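Local coordinates for uncharacterized protein (Bacteroides caccae, PDB 3NO2), which is of unknown function but folds as a six-bladed beta-propeller, with part of its sequence related to the Mal s 1 allergenic protein-like family, at residues His6-Gly11 / Ile27-Pro32; Ile50-Ser55 / Lys59-Asp64; Thr114-Gly119 / Ala125-Ile130; Tyr138-Phe143 / Arg149-Asn154; Val202-Asn205 / Gln211-Phe214. All blocks are in the same frame, centred on the assembly; numbering follows the deposited sequence.

How the contacts relate
Contact 1 lies in the blade that closes the six-bladed ring, where strand 270-274 from the C-terminus joins strands 6-10, 16-21 and 26-32 from the N-terminus. Contact 2, with its centre about 11 Å away, is a hairpin in the next blade and touches contact 1 directly. Contact 3 spans the passage from strand 110-116 towards strand 131-132, and contact 4 is the hairpin of the blade entered there, their centres about 7 Å apart. Contact 5 lies on a later passage, about 25 Å from contact 4 between centres, though F143 touches F214. The chain order is thus the order round the ring, which the C-terminal strand shuts by completing the first blade.

Contact 1: His6-Gly11 / Ile27-Pro32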
# COMPACT_ATOMS: atom_id res chain seq x y z
N HIS A 6 -0.36 -17.36 -4.26
CA HIS A 6 -0.39 -16.37 -5.32
C HIS A 6 -0.42 -14.98 -4.70
O HIS A 6 -0.94 -14.77 -3.60
CB HIS A 6 -1.61 -16.58 -6.21
CG HIS A 6 -1.49 -17.79 -7.09
ND1 HIS A 6 -1.56 -19.07 -6.58
CD2 HIS A 6 -1.18 -17.91 -8.39
CE1 HIS A 6 -1.35 -19.93 -7.58
NE2 HIS A 6 -1.13 -19.26 -8.69
N LEU A 7 0.17 -14.04 -5.44
CA LEU A 7 0.37 -12.66 -4.98
C LEU A 7 -0.13 -11.70 -6.03
O LEU A 7 0.31 -11.71 -7.17
CB LEU A 7 1.84 -12.39 -4.71
CG LEU A 7 2.46 -13.28 -3.66
CD1 LEU A 7 4.02 -13.16 -3.71
CD2 LEU A 7 1.94 -13.03 -2.26
N LEU A 8 -1.09 -10.89 -5.64
CA LEU A 8 -1.61 -9.78 -6.46
C LEU A 8 -0.67 -8.59 -6.24
O LEU A 8 -0.40 -8.24 -5.10
CB LEU A 8 -3.04 -9.44 -6.04
CG LEU A 8 -3.74 -8.27 -6.70
CD1 LEU A 8 -3.97 -8.52 -8.20
CD2 LEU A 8 -5.03 -7.92 -5.96
N VAL A 9 -0.20 -7.99 -7.31
CA VAL A 9 0.79 -6.88 -7.22
C VAL A 9 0.43 -5.77 -8.21
O VAL A 9 -0.21 -6.00 -9.26
CB VAL A 9 2.24 -7.35 -7.49
CG1 VAL A 9 2.71 -8.28 -6.35
CG2 VAL A 9 2.42 -8.04 -8.86
N GLY A 10 0.94 -4.59 -7.91
CA GLY A 10 0.85 -3.46 -8.79
C GLY A 10 1.89 -2.44 -8.38
O GLY A 10 2.58 -2.61 -7.36
N GLY A 11 2.02 -1.36 -9.11
CA GLY A 11 2.92 -0.29 -8.72
C GLY A 11 2.91 0.89 -9.61
O GLY A 11 2.62 0.79 -10.82
N ILE A 27 4.28 -14.67 -13.70
CA ILE A 27 3.02 -13.90 -13.85
C ILE A 27 1.99 -14.83 -14.52
O ILE A 27 2.23 -15.32 -15.66
CB ILE A 27 3.24 -12.63 -14.68
CG1 ILE A 27 4.09 -11.65 -13.88
CG2 ILE A 27 1.88 -11.98 -15.07
CD1 ILE A 27 4.44 -10.33 -14.62
N VAL A 28 0.89 -15.12 -13.83
CA VAL A 28 -0.13 -16.02 -14.37
C VAL A 28 -1.37 -15.28 -14.87
O VAL A 28 -2.25 -15.91 -15.46
CB VAL A 28 -0.49 -17.11 -13.37
CG1 VAL A 28 0.77 -17.97 -13.04
CG2 VAL A 28 -1.14 -16.55 -12.11
N TRP A 29 -1.47 -13.98 -14.62
CA TRP A 29 -2.64 -13.18 -14.98
C TRP A 29 -2.23 -11.73 -14.92
O TRP A 29 -1.43 -11.34 -14.04
CB TRP A 29 -3.72 -13.42 -13.94
CG TRP A 29 -5.00 -12.59 -14.04
CD1 TRP A 29 -6.16 -12.96 -14.65
CD2 TRP A 29 -5.25 -11.32 -13.43
NE1 TRP A 29 -7.12 -11.97 -14.47
CE2 TRP A 29 -6.58 -10.96 -13.73
CE3 TRP A 29 -4.48 -10.44 -12.69
CZ2 TRP A 29 -7.15 -9.76 -13.27
CZ3 TRP A 29 -5.05 -9.24 -12.24
CH2 TRP A 29 -6.35 -8.92 -12.54
N GLU A 30 -2.68 -10.94 -15.90
CA GLU A 30 -2.52 -9.48 -15.90
C GLU A 30 -3.86 -8.79 -16.20
O GLU A 30 -4.83 -9.40 -16.74
CB GLU A 30 -1.47 -8.97 -16.91
CG GLU A 30 -0.05 -9.36 -16.54
CD GLU A 30 1.03 -8.80 -17.46
OE1 GLU A 30 0.69 -8.36 -18.59
OE2 GLU A 30 2.22 -8.82 -17.06
N TYR A 31 -3.90 -7.51 -15.85
CA TYR A 31 -5.02 -6.64 -16.22
C TYR A 31 -4.45 -5.26 -16.50
O TYR A 31 -3.59 -4.76 -15.76
CB TYR A 31 -6.02 -6.59 -15.06
CG TYR A 31 -7.29 -5.81 -15.31
CD1 TYR A 31 -7.36 -4.44 -15.06
CD2 TYR A 31 -8.43 -6.43 -15.82
CE1 TYR A 31 -8.51 -3.71 -15.28
CE2 TYR A 31 -9.61 -5.71 -16.04
CZ TYR A 31 -9.64 -4.33 -15.77
OH TYR A 31 -10.79 -3.60 -15.96
N PRO A 32 -4.87 -4.62 -17.60
CA PRO A 32 -4.21 -3.40 -18.03
C PRO A 32 -4.68 -2.15 -17.29
O PRO A 32 -5.83 -2.02 -16.86
CB PRO A 32 -4.65 -3.30 -19.50
CG PRO A 32 -6.01 -3.87 -19.49
CD PRO A 32 -5.95 -5.05 -18.52
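The edge of the H6 imidazole receives a methyl group: V28 CG2 lies near the ring plane, 4.0 Å from H6 CD2, and the two side chains cross at about a right angle. The other flat group is the W29 indole, which L8 approaches obliquely, with L8 CD1 4.2 Å from W29 CZ3. One indole face carries the backbone Y31 N of its own strand, set towards the rim, and the ring also takes part in a cation-pi contact with R63 of contact 2. With CG trans to the backbone N (chi1 176°), L8 swings its tip closer to W29 than its first bond would suggest.

These strands are not neighbours. Strand 16-21 runs between them in the blade that joins the two chain ends, and the CA atoms of H6 and V28 stay 9.1 Å apart. A classic beta bulge makes both V28 and W29 face I19, and both side chains set off towards segment 6-11. H6, L8 and W29 all rest on I19. The direct meeting is therefore small and made of carbon-to-carbon contacts, about 104 Å² in all. Its chemistry implies weak, non-directional cohesion, with the pairing of the two strands to strand 16-21 fixing their spacing.

Contact 2: Ile50-Ser55 / Lys59-Asp64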
# COMPACT_ATOMS: atom_id res chain seq x y z
N ILE A 50 -10.89 -8.60 -7.01
CA ILE A 50 -9.71 -7.76 -7.06
C ILE A 50 -10.14 -6.29 -6.99
O ILE A 50 -10.96 -5.83 -7.79
CB ILE A 50 -8.95 -8.02 -8.35
CG1 ILE A 50 -8.32 -9.41 -8.30
CG2 ILE A 50 -7.85 -6.98 -8.58
CD1 ILE A 50 -8.10 -9.99 -9.68
N LEU A 51 -9.60 -5.55 -6.01
CA LEU A 51 -9.85 -4.13 -5.81
C LEU A 51 -8.54 -3.39 -6.12
O LEU A 51 -7.46 -3.84 -5.68
CB LEU A 51 -10.20 -3.89 -4.34
CG LEU A 51 -10.29 -2.43 -3.88
CD1 LEU A 51 -11.46 -1.66 -4.55
CD2 LEU A 51 -10.41 -2.38 -2.33
N PHE A 52 -8.60 -2.29 -6.86
CA PHE A 52 -7.40 -1.48 -7.04
C PHE A 52 -7.74 -0.03 -7.19
O PHE A 52 -8.80 0.32 -7.74
CB PHE A 52 -6.52 -1.98 -8.23
CG PHE A 52 -7.14 -1.86 -9.60
CD1 PHE A 52 -8.03 -2.81 -10.08
CD2 PHE A 52 -6.82 -0.80 -10.39
CE1 PHE A 52 -8.55 -2.67 -11.35
CE2 PHE A 52 -7.35 -0.66 -11.66
CZ PHE A 52 -8.23 -1.59 -12.13
N SER A 53 -6.81 0.82 -6.79
CA SER A 53 -6.88 2.25 -7.09
C SER A 53 -6.01 2.54 -8.28
O SER A 53 -4.99 1.86 -8.55
CB SER A 53 -6.48 3.15 -5.92
OG SER A 53 -5.16 2.92 -5.51
N TYR A 54 -6.38 3.59 -8.99
CA TYR A 54 -5.70 3.95 -10.21
C TYR A 54 -5.56 5.45 -10.45
O TYR A 54 -5.33 5.90 -11.58
CB TYR A 54 -6.30 3.22 -11.41
CG TYR A 54 -7.75 3.49 -11.73
CD1 TYR A 54 -8.10 4.50 -12.59
CD2 TYR A 54 -8.76 2.67 -11.25
CE1 TYR A 54 -9.42 4.74 -12.93
CE2 TYR A 54 -10.11 2.91 -11.59
CZ TYR A 54 -10.41 3.95 -12.41
OH TYR A 54 -11.71 4.20 -12.80
N SER A 55 -5.66 6.21 -9.35
CA SER A 55 -5.51 7.68 -9.33
C SER A 55 -6.75 8.38 -9.82
O SER A 55 -7.35 9.20 -9.11
CB SER A 55 -4.23 8.17 -10.04
OG SER A 55 -3.96 9.51 -9.61
N LYS A 59 -11.66 0.67 -8.48
CA LYS A 59 -12.67 -0.25 -8.97
C LYS A 59 -12.45 -1.65 -8.46
O LYS A 59 -11.32 -2.01 -8.05
CB LYS A 59 -12.79 -0.24 -10.45
CG LYS A 59 -11.61 -0.81 -11.21
CD LYS A 59 -11.88 -0.88 -12.72
CE LYS A 59 -11.99 0.52 -13.36
NZ LYS A 59 -12.41 0.44 -14.77
N MSE A 60 -13.51 -2.44 -8.45
CA MSE A 60 -13.46 -3.87 -8.13
C MSE A 60 -13.84 -4.66 -9.39
O MSE A 60 -14.80 -4.30 -10.07
CB MSE A 60 -14.37 -4.20 -6.94
CG MSE A 60 -14.23 -5.62 -6.44
SE MSE A 60 -15.21 -6.05 -4.85
CE MSE A 60 -13.96 -5.45 -3.60
N ILE A 61 -13.07 -5.72 -9.66
CA ILE A 61 -13.27 -6.60 -10.80
C ILE A 61 -13.28 -8.04 -10.30
O ILE A 61 -12.75 -8.38 -9.24
CB ILE A 61 -12.19 -6.41 -11.89
CG1 ILE A 61 -10.78 -6.72 -11.36
CG2 ILE A 61 -12.22 -4.97 -12.41
CD1 ILE A 61 -9.68 -6.73 -12.45
N THR A 62 -13.85 -8.90 -11.13
CA THR A 62 -13.78 -10.33 -10.88
C THR A 62 -12.47 -10.83 -11.34
O THR A 62 -11.79 -10.22 -12.15
CB THR A 62 -14.93 -11.05 -11.63
OG1 THR A 62 -14.73 -10.93 -13.04
CG2 THR A 62 -16.34 -10.56 -11.24
N ARG A 63 -12.17 -12.07 -10.94
CA ARG A 63 -10.97 -12.69 -11.31
C ARG A 63 -10.89 -12.89 -12.81
O ARG A 63 -9.80 -12.93 -13.35
CB ARG A 63 -10.81 -14.01 -10.53
CG ARG A 63 -9.55 -14.75 -10.78
CD ARG A 63 -8.26 -13.96 -10.44
NE ARG A 63 -7.11 -14.85 -10.59
CZ ARG A 63 -6.64 -15.29 -11.75
NH1 ARG A 63 -7.21 -14.91 -12.90
NH2 ARG A 63 -5.60 -16.11 -11.78
N ASP A 64 -12.04 -13.00 -13.51
CA ASP A 64 -12.06 -13.10 -14.96
C ASP A 64 -12.18 -11.77 -15.69
O ASP A 64 -12.40 -11.71 -16.90
CB ASP A 64 -13.09 -14.13 -15.49
CG ASP A 64 -14.54 -13.76 -15.27
OD1 ASP A 64 -14.89 -12.74 -14.66
OD2 ASP A 64 -15.38 -14.56 -15.73
O HOH W 1 -13.38 3.06 -15.31
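F52 and K59 lie side by side and point the same way, so the lysine's aliphatic chain runs along the phenyl group, with K59 CG 3.6 Å from F52 CE1. Y54 instead crosses the lysine at about a right angle: in the conformer given, Y54 CE2 is 3.5 Å from K59 CE. The lysine begins with CG between its backbone N and carbonyl carbon (chi1 69°) and bends again at chi3, which carries it past both rings. At its tip, NZ forms a salt bridge with E67 and donates to a water 2.8 Å from K59 NZ; that water in turn donates to Y54 OH, which also bonds N70.

Further along the same face I50 and I61 meet at a slant, I50 CB lying 3.8 Å from I61 CG1, while I50 CD1 reaches R63 CD at 4.0 Å. Beneath them the antiparallel hairpin is bonded in two hydrogen-bonded pairs, I50 with I61 and F52 with K59. The I61 N to I50 O bond measures 2.8 Å and is nearly straight, at 166°.

Strands 41-44 and 67-72 flank this hairpin within its blade. I50 and F52 pack against I17 of strand 16-21 in the preceding blade, whereas L51 and M60, a selenomethionine, turn to I84 of strand 78-84 in the following one.

Contact 3: Thr114-Gly119 / Ala125-Ile130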
# COMPACT_ATOMS: atom_id res chain seq x y z
N THR A 114 -15.66 10.16 5.16
CA THR A 114 -14.91 11.09 5.98
C THR A 114 -14.17 12.07 5.11
O THR A 114 -13.51 11.66 4.14
CB THR A 114 -13.91 10.30 6.85
OG1 THR A 114 -14.67 9.43 7.71
CG2 THR A 114 -12.97 11.24 7.69
N GLU A 115 -14.27 13.35 5.39
CA GLU A 115 -13.53 14.40 4.72
C GLU A 115 -12.58 15.09 5.70
O GLU A 115 -12.95 15.34 6.86
CB GLU A 115 -14.47 15.43 4.12
CG GLU A 115 -15.32 14.91 2.99
CD GLU A 115 -16.30 15.93 2.42
OE1 GLU A 115 -16.63 16.90 3.13
OE2 GLU A 115 -16.75 15.77 1.29
N PHE A 116 -11.38 15.43 5.25
CA PHE A 116 -10.44 16.17 6.08
C PHE A 116 -9.53 16.96 5.15
O PHE A 116 -9.29 16.60 4.00
CB PHE A 116 -9.66 15.21 6.99
CG PHE A 116 -8.78 14.21 6.27
CD1 PHE A 116 -9.32 13.06 5.74
CD2 PHE A 116 -7.42 14.40 6.17
CE1 PHE A 116 -8.53 12.14 5.07
CE2 PHE A 116 -6.63 13.46 5.51
CZ PHE A 116 -7.20 12.35 4.96
N GLU A 117 -9.01 18.05 5.67
CA GLU A 117 -8.05 18.87 4.97
C GLU A 117 -6.67 18.75 5.62
O GLU A 117 -6.49 18.90 6.85
CB GLU A 117 -8.51 20.33 4.93
CG GLU A 117 -7.53 21.28 4.28
CD GLU A 117 -7.11 20.87 2.87
OE1 GLU A 117 -7.99 20.54 2.09
OE2 GLU A 117 -5.88 20.87 2.60
N THR A 118 -5.69 18.43 4.78
CA THR A 118 -4.33 18.20 5.23
C THR A 118 -3.50 19.46 5.30
O THR A 118 -2.45 19.45 5.94
CB THR A 118 -3.57 17.24 4.29
OG1 THR A 118 -3.52 17.77 2.95
CG2 THR A 118 -4.22 15.83 4.29
N GLY A 119 -3.89 20.46 4.56
CA GLY A 119 -3.05 21.67 4.43
C GLY A 119 -1.99 21.53 3.34
O GLY A 119 -1.26 22.51 3.05
N ALA A 125 1.16 15.04 -3.13
CA ALA A 125 2.04 15.14 -1.99
C ALA A 125 1.37 14.80 -0.68
O ALA A 125 1.97 15.01 0.39
CB ALA A 125 2.67 16.58 -1.93
N GLN A 126 0.14 14.32 -0.72
CA GLN A 126 -0.62 13.91 0.46
C GLN A 126 -0.30 12.45 0.81
O GLN A 126 0.79 12.15 1.30
CB GLN A 126 -2.11 14.19 0.31
CG GLN A 126 -2.39 15.70 0.18
CD GLN A 126 -3.84 16.03 -0.10
OE1 GLN A 126 -4.71 15.16 -0.06
NE2 GLN A 126 -4.12 17.30 -0.42
N PHE A 127 -1.21 11.52 0.55
CA PHE A 127 -1.05 10.15 1.01
C PHE A 127 -1.09 9.15 -0.12
O PHE A 127 -1.47 9.44 -1.28
CB PHE A 127 -2.10 9.79 2.05
CG PHE A 127 -3.52 10.01 1.59
CD1 PHE A 127 -4.19 9.08 0.80
CD2 PHE A 127 -4.18 11.20 1.91
CE1 PHE A 127 -5.53 9.32 0.42
CE2 PHE A 127 -5.49 11.40 1.53
CZ PHE A 127 -6.12 10.46 0.79
N ARG A 128 -0.71 7.91 0.22
CA ARG A 128 -0.91 6.76 -0.64
C ARG A 128 -1.89 5.82 0.06
O ARG A 128 -3.10 5.87 -0.26
CB ARG A 128 0.41 6.12 -1.04
CG ARG A 128 1.27 7.06 -1.87
CD ARG A 128 0.68 7.34 -3.25
NE ARG A 128 1.51 8.29 -4.01
CZ ARG A 128 1.46 9.60 -3.94
NH1 ARG A 128 0.58 10.21 -3.18
NH2 ARG A 128 2.38 10.31 -4.59
N GLN A 129 -1.47 5.00 1.03
CA GLN A 129 -2.33 3.98 1.63
C GLN A 129 -2.75 4.34 3.05
O GLN A 129 -1.99 4.17 4.01
CB GLN A 129 -1.60 2.63 1.67
CG GLN A 129 -1.07 2.16 0.33
CD GLN A 129 -0.75 0.66 0.32
OE1 GLN A 129 -0.59 0.03 1.38
NE2 GLN A 129 -0.64 0.07 -0.86
N ILE A 130 -3.97 4.82 3.19
CA ILE A 130 -4.62 5.02 4.47
C ILE A 130 -5.05 3.66 5.02
O ILE A 130 -5.28 2.72 4.27
CB ILE A 130 -5.81 5.98 4.29
CG1 ILE A 130 -5.31 7.38 3.94
CG2 ILE A 130 -6.72 6.00 5.53
CD1 ILE A 130 -6.42 8.44 3.68
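F116 and F127 come together where the propeller chain passes from one blade to the next, F116 closing strand 110-116 and F127 lying in the loop that leads to strand 131-132. This is the tight part. F116 CZ is 3.9 Å from F127 CE2, the two side chains crossing at a slant. I130 serves both rings: its CD1 lies over the centre of the F127 ring, 3.4 Å above the plane, and also near the plane of F116 at its edge, 4.2 Å from F116 CZ. Placing CG between the backbone N and the carbonyl carbon (chi1 63°) directs the F116 ring into this group, where V140 of the next blade touches both phenylalanines.

T118 and Q126 form a looser, polar part. T118 OG1 and Q126 NE2 stand 3.5 Å apart with an angle too poor for a hydrogen bond, and each is satisfied by other partners: Q126 OE1 bonds S99 OG, Q126 NE2 bonds I120 O, and T118 OG1 pairs with I120. E117 and G119, either side of T118 in sequence, are exposed. E117 OE1 bonds H97 ND1, while its OE2 accepts from G119 N at 2.8 Å.

Contact 4: Tyr138-Phe143 / Arg149-Asn154; sequences YLVPLF and REIAPN
R149 and L142 meet at the turn end of an antiparallel beta hairpin, strands 138-142 and 147-151, the middle pair of a propeller blade. R149 CB passes 4.1 Å from V140 O. CG sits beside the backbone N (chi1 -74°) and the chain runs extended to NE, which brings R149 CD to 4.0 Å from L142 CD1. The same methyl covers one face of the guanidinium, offset towards its rim, with L142 CD1 3.4 Å from R149 NE in the conformer given; CZ and NH2 lie near it too. NH2 also forms a salt bridge with E147 and donates to T118 O, linking the hairpin to the chain leaving the preceding blade. The guanidinium thus has a methyl over one face while its nitrogens, NE included, keep polar partners.

On this side V140 CG2 touches I151 CG1 at 3.8 Å, and Y138 sends its OH to E103. The opposite side holds L139, whose CD2 lies 4.1 Å from E150 CG in the conformer given. Four backbone bonds join Y138 with I151 and V140 with R149. I151 N lies in the carbonyl plane of Y138, whereas R149 N, 2.9 Å from V140 O, stands 37° out of that of V140.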
# COMPACT_ATOMS: atom_id res chain seq x y z
N TYR A 138 -8.72 6.61 11.33
CA TYR A 138 -7.92 6.40 10.14
C TYR A 138 -6.50 6.86 10.33
O TYR A 138 -6.28 7.98 10.85
CB TYR A 138 -8.56 7.10 8.93
CG TYR A 138 -9.97 6.60 8.71
CD1 TYR A 138 -10.19 5.32 8.24
CD2 TYR A 138 -11.08 7.40 8.94
CE1 TYR A 138 -11.50 4.84 8.02
CE2 TYR A 138 -12.39 6.94 8.74
CZ TYR A 138 -12.58 5.67 8.27
OH TYR A 138 -13.88 5.21 8.05
N LEU A 139 -5.55 6.05 9.88
CA LEU A 139 -4.13 6.39 9.95
C LEU A 139 -3.72 6.86 8.55
O LEU A 139 -3.81 6.10 7.56
CB LEU A 139 -3.29 5.19 10.36
CG LEU A 139 -3.55 4.68 11.77
CD1 LEU A 139 -2.69 3.44 12.08
CD2 LEU A 139 -3.25 5.80 12.80
N VAL A 140 -3.28 8.11 8.48
CA VAL A 140 -3.02 8.79 7.23
C VAL A 140 -1.55 9.19 7.19
O VAL A 140 -1.14 10.18 7.83
CB VAL A 140 -3.88 10.02 7.07
CG1 VAL A 140 -3.63 10.69 5.70
CG2 VAL A 140 -5.40 9.70 7.32
N PRO A 141 -0.72 8.43 6.46
CA PRO A 141 0.67 8.84 6.29
C PRO A 141 0.76 9.92 5.22
O PRO A 141 0.09 9.81 4.19
CB PRO A 141 1.40 7.56 5.83
CG PRO A 141 0.31 6.47 5.75
CD PRO A 141 -1.00 7.22 5.69
N LEU A 142 1.58 10.95 5.43
CA LEU A 142 1.66 12.07 4.50
C LEU A 142 3.08 12.33 4.06
O LEU A 142 3.99 12.42 4.87
CB LEU A 142 1.08 13.35 5.12
CG LEU A 142 -0.41 13.28 5.47
CD1 LEU A 142 -0.78 14.51 6.37
CD2 LEU A 142 -1.30 13.24 4.22
N PHE A 143 3.24 12.45 2.75
CA PHE A 143 4.54 12.70 2.12
C PHE A 143 5.11 14.07 2.49
O PHE A 143 6.22 14.17 3.01
CB PHE A 143 4.45 12.68 0.60
CG PHE A 143 4.43 11.31 -0.08
CD1 PHE A 143 4.09 10.14 0.55
CD2 PHE A 143 4.79 11.26 -1.41
CE1 PHE A 143 4.11 8.94 -0.18
CE2 PHE A 143 4.79 10.07 -2.12
CZ PHE A 143 4.42 8.93 -1.49
N ARG A 149 -0.90 11.01 10.56
CA ARG A 149 -1.99 11.60 11.34
C ARG A 149 -3.07 10.56 11.64
O ARG A 149 -3.30 9.61 10.85
CB ARG A 149 -2.61 12.77 10.60
CG ARG A 149 -1.76 14.02 10.57
CD ARG A 149 -2.52 15.16 9.86
NE ARG A 149 -1.61 16.12 9.26
CZ ARG A 149 -1.99 17.20 8.60
NH1 ARG A 149 -3.27 17.50 8.47
NH2 ARG A 149 -1.07 18.00 8.08
N GLU A 150 -3.71 10.71 12.79
CA GLU A 150 -4.85 9.88 13.14
C GLU A 150 -6.08 10.76 13.04
O GLU A 150 -6.17 11.81 13.69
CB GLU A 150 -4.70 9.28 14.54
CG GLU A 150 -5.78 8.22 14.84
CD GLU A 150 -5.63 7.57 16.21
OE1 GLU A 150 -4.48 7.44 16.68
OE2 GLU A 150 -6.67 7.19 16.80
N ILE A 151 -7.00 10.39 12.15
CA ILE A 151 -8.18 11.19 11.78
C ILE A 151 -9.45 10.44 12.23
O ILE A 151 -9.64 9.27 11.90
CB ILE A 151 -8.19 11.41 10.25
CG1 ILE A 151 -6.95 12.18 9.76
CG2 ILE A 151 -9.50 12.17 9.82
CD1 ILE A 151 -6.81 13.50 10.34
N ALA A 152 -10.32 11.10 12.98
CA ALA A 152 -11.59 10.51 13.37
C ALA A 152 -12.55 10.40 12.17
O ALA A 152 -12.39 11.10 11.17
CB ALA A 152 -12.21 11.40 14.44
N PRO A 153 -13.61 9.60 12.32
CA PRO A 153 -14.56 9.53 11.21
C PRO A 153 -15.21 10.83 10.83
O PRO A 153 -15.60 10.98 9.66
CB PRO A 153 -15.58 8.52 11.67
CG PRO A 153 -14.83 7.64 12.60
CD PRO A 153 -13.85 8.57 13.33
N ASN A 154 -15.32 11.80 11.76
CA ASN A 154 -15.86 13.11 11.37
C ASN A 154 -14.85 14.04 10.79
O ASN A 154 -15.15 15.18 10.46
CB ASN A 154 -16.62 13.76 12.52
CG ASN A 154 -15.73 14.21 13.65
OD1 ASN A 154 -14.54 13.94 13.66
ND2 ASN A 154 -16.32 14.88 14.66

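Contact 5: Val202-Asn205 / Gln211-Phe214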
# COMPACT_ATOMS: atom_id res chain seq x y z
N VAL A 202 13.88 0.38 11.19
CA VAL A 202 14.50 -0.67 10.44
C VAL A 202 14.96 -0.15 9.11
O VAL A 202 14.17 0.37 8.31
CB VAL A 202 13.53 -1.86 10.22
CG1 VAL A 202 14.20 -2.99 9.48
CG2 VAL A 202 12.95 -2.30 11.59
N ASN A 203 16.24 -0.24 8.87
CA ASN A 203 16.76 0.11 7.56
C ASN A 203 17.58 -1.02 6.99
O ASN A 203 17.56 -2.14 7.54
CB ASN A 203 17.50 1.40 7.62
CG ASN A 203 18.69 1.35 8.53
OD1 ASN A 203 19.37 0.33 8.62
ND2 ASN A 203 18.92 2.43 9.25
N ALA A 204 18.24 -0.78 5.88
CA ALA A 204 18.99 -1.86 5.24
C ALA A 204 20.11 -2.47 6.10
O ALA A 204 20.50 -3.64 5.88
CB ALA A 204 19.54 -1.40 3.88
N ASN A 205 20.62 -1.73 7.06
CA ASN A 205 21.66 -2.30 7.93
C ASN A 205 21.08 -3.33 8.89
O ASN A 205 21.84 -4.10 9.49
CB ASN A 205 22.33 -1.19 8.76
CG ASN A 205 23.19 -0.27 7.93
OD1 ASN A 205 23.74 -0.65 6.89
ND2 ASN A 205 23.33 0.98 8.40
N GLN A 211 19.28 -3.81 -0.61
CA GLN A 211 19.36 -2.35 -0.49
C GLN A 211 17.91 -1.85 -0.65
O GLN A 211 17.25 -2.14 -1.66
CB GLN A 211 20.23 -1.74 -1.59
CG GLN A 211 20.23 -0.21 -1.52
CD GLN A 211 21.06 0.49 -2.60
OE1 GLN A 211 21.91 -0.15 -3.28
NE2 GLN A 211 20.85 1.81 -2.77
N LEU A 212 17.43 -1.09 0.32
CA LEU A 212 16.09 -0.50 0.29
C LEU A 212 16.11 0.81 -0.46
O LEU A 212 16.93 1.70 -0.16
CB LEU A 212 15.54 -0.29 1.68
CG LEU A 212 15.35 -1.58 2.52
CD1 LEU A 212 14.94 -1.27 3.97
CD2 LEU A 212 14.33 -2.55 1.85
N PHE A 213 15.24 0.90 -1.47
CA PHE A 213 15.04 2.11 -2.27
C PHE A 213 13.84 2.86 -1.68
O PHE A 213 13.94 3.34 -0.55
CB PHE A 213 14.91 1.71 -3.73
CG PHE A 213 16.21 1.20 -4.30
CD1 PHE A 213 17.10 2.10 -4.86
CD2 PHE A 213 16.61 -0.09 -4.18
CE1 PHE A 213 18.36 1.66 -5.35
CE2 PHE A 213 17.84 -0.51 -4.67
CZ PHE A 213 18.68 0.35 -5.24
N PHE A 214 12.69 2.92 -2.37
CA PHE A 214 11.50 3.53 -1.77
C PHE A 214 10.76 2.41 -1.08
O PHE A 214 10.28 1.47 -1.74
CB PHE A 214 10.66 4.17 -2.88
CG PHE A 214 9.38 4.82 -2.43
CD1 PHE A 214 8.28 4.05 -2.10
CD2 PHE A 214 9.29 6.20 -2.34
CE1 PHE A 214 7.12 4.66 -1.68
CE2 PHE A 214 8.13 6.81 -1.94
CZ PHE A 214 7.04 6.07 -1.59
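L212 spends its tip on backbone, which is the odd feature here: its CD1 settles 3.8 Å from A204 N and 4.0 Å from N203 C, so that a leucine methyl packs against a peptide unit. The setting is a passage between propeller blades, where the chain leaves strand 198-203, the last of one four-stranded sheet, and heads for strand 214-220, the first of the next. Having CG beside the backbone N (chi1 -62°) lets the leucine reach back over the start of the turn. A204 answers with its single methyl, CB standing 4.1 Å from L212 N and 4.4 Å from L212 CG. Q211 adds little more than its backbone, and its side chain starts away from A204.

About 122 Å² is buried in all, and the contact grades from L212, which is buried, to Q211, which is exposed. Polar bonds to other parts of the fold hold segment 211-214 in place. N230 of the next blade clasps it twice, through ND2 to Q211 O and through OD1 to F213 N, and H186 ND1 bonds F213 O. Within the connecting loop, D206 OD2 accepts from N203 N. The turn that presents A204 is an Asx turn: N203 OD1 takes the hydrogen of N205 N at 2.9 Å, with the donor tilted 25° from the amide carbonyl plane.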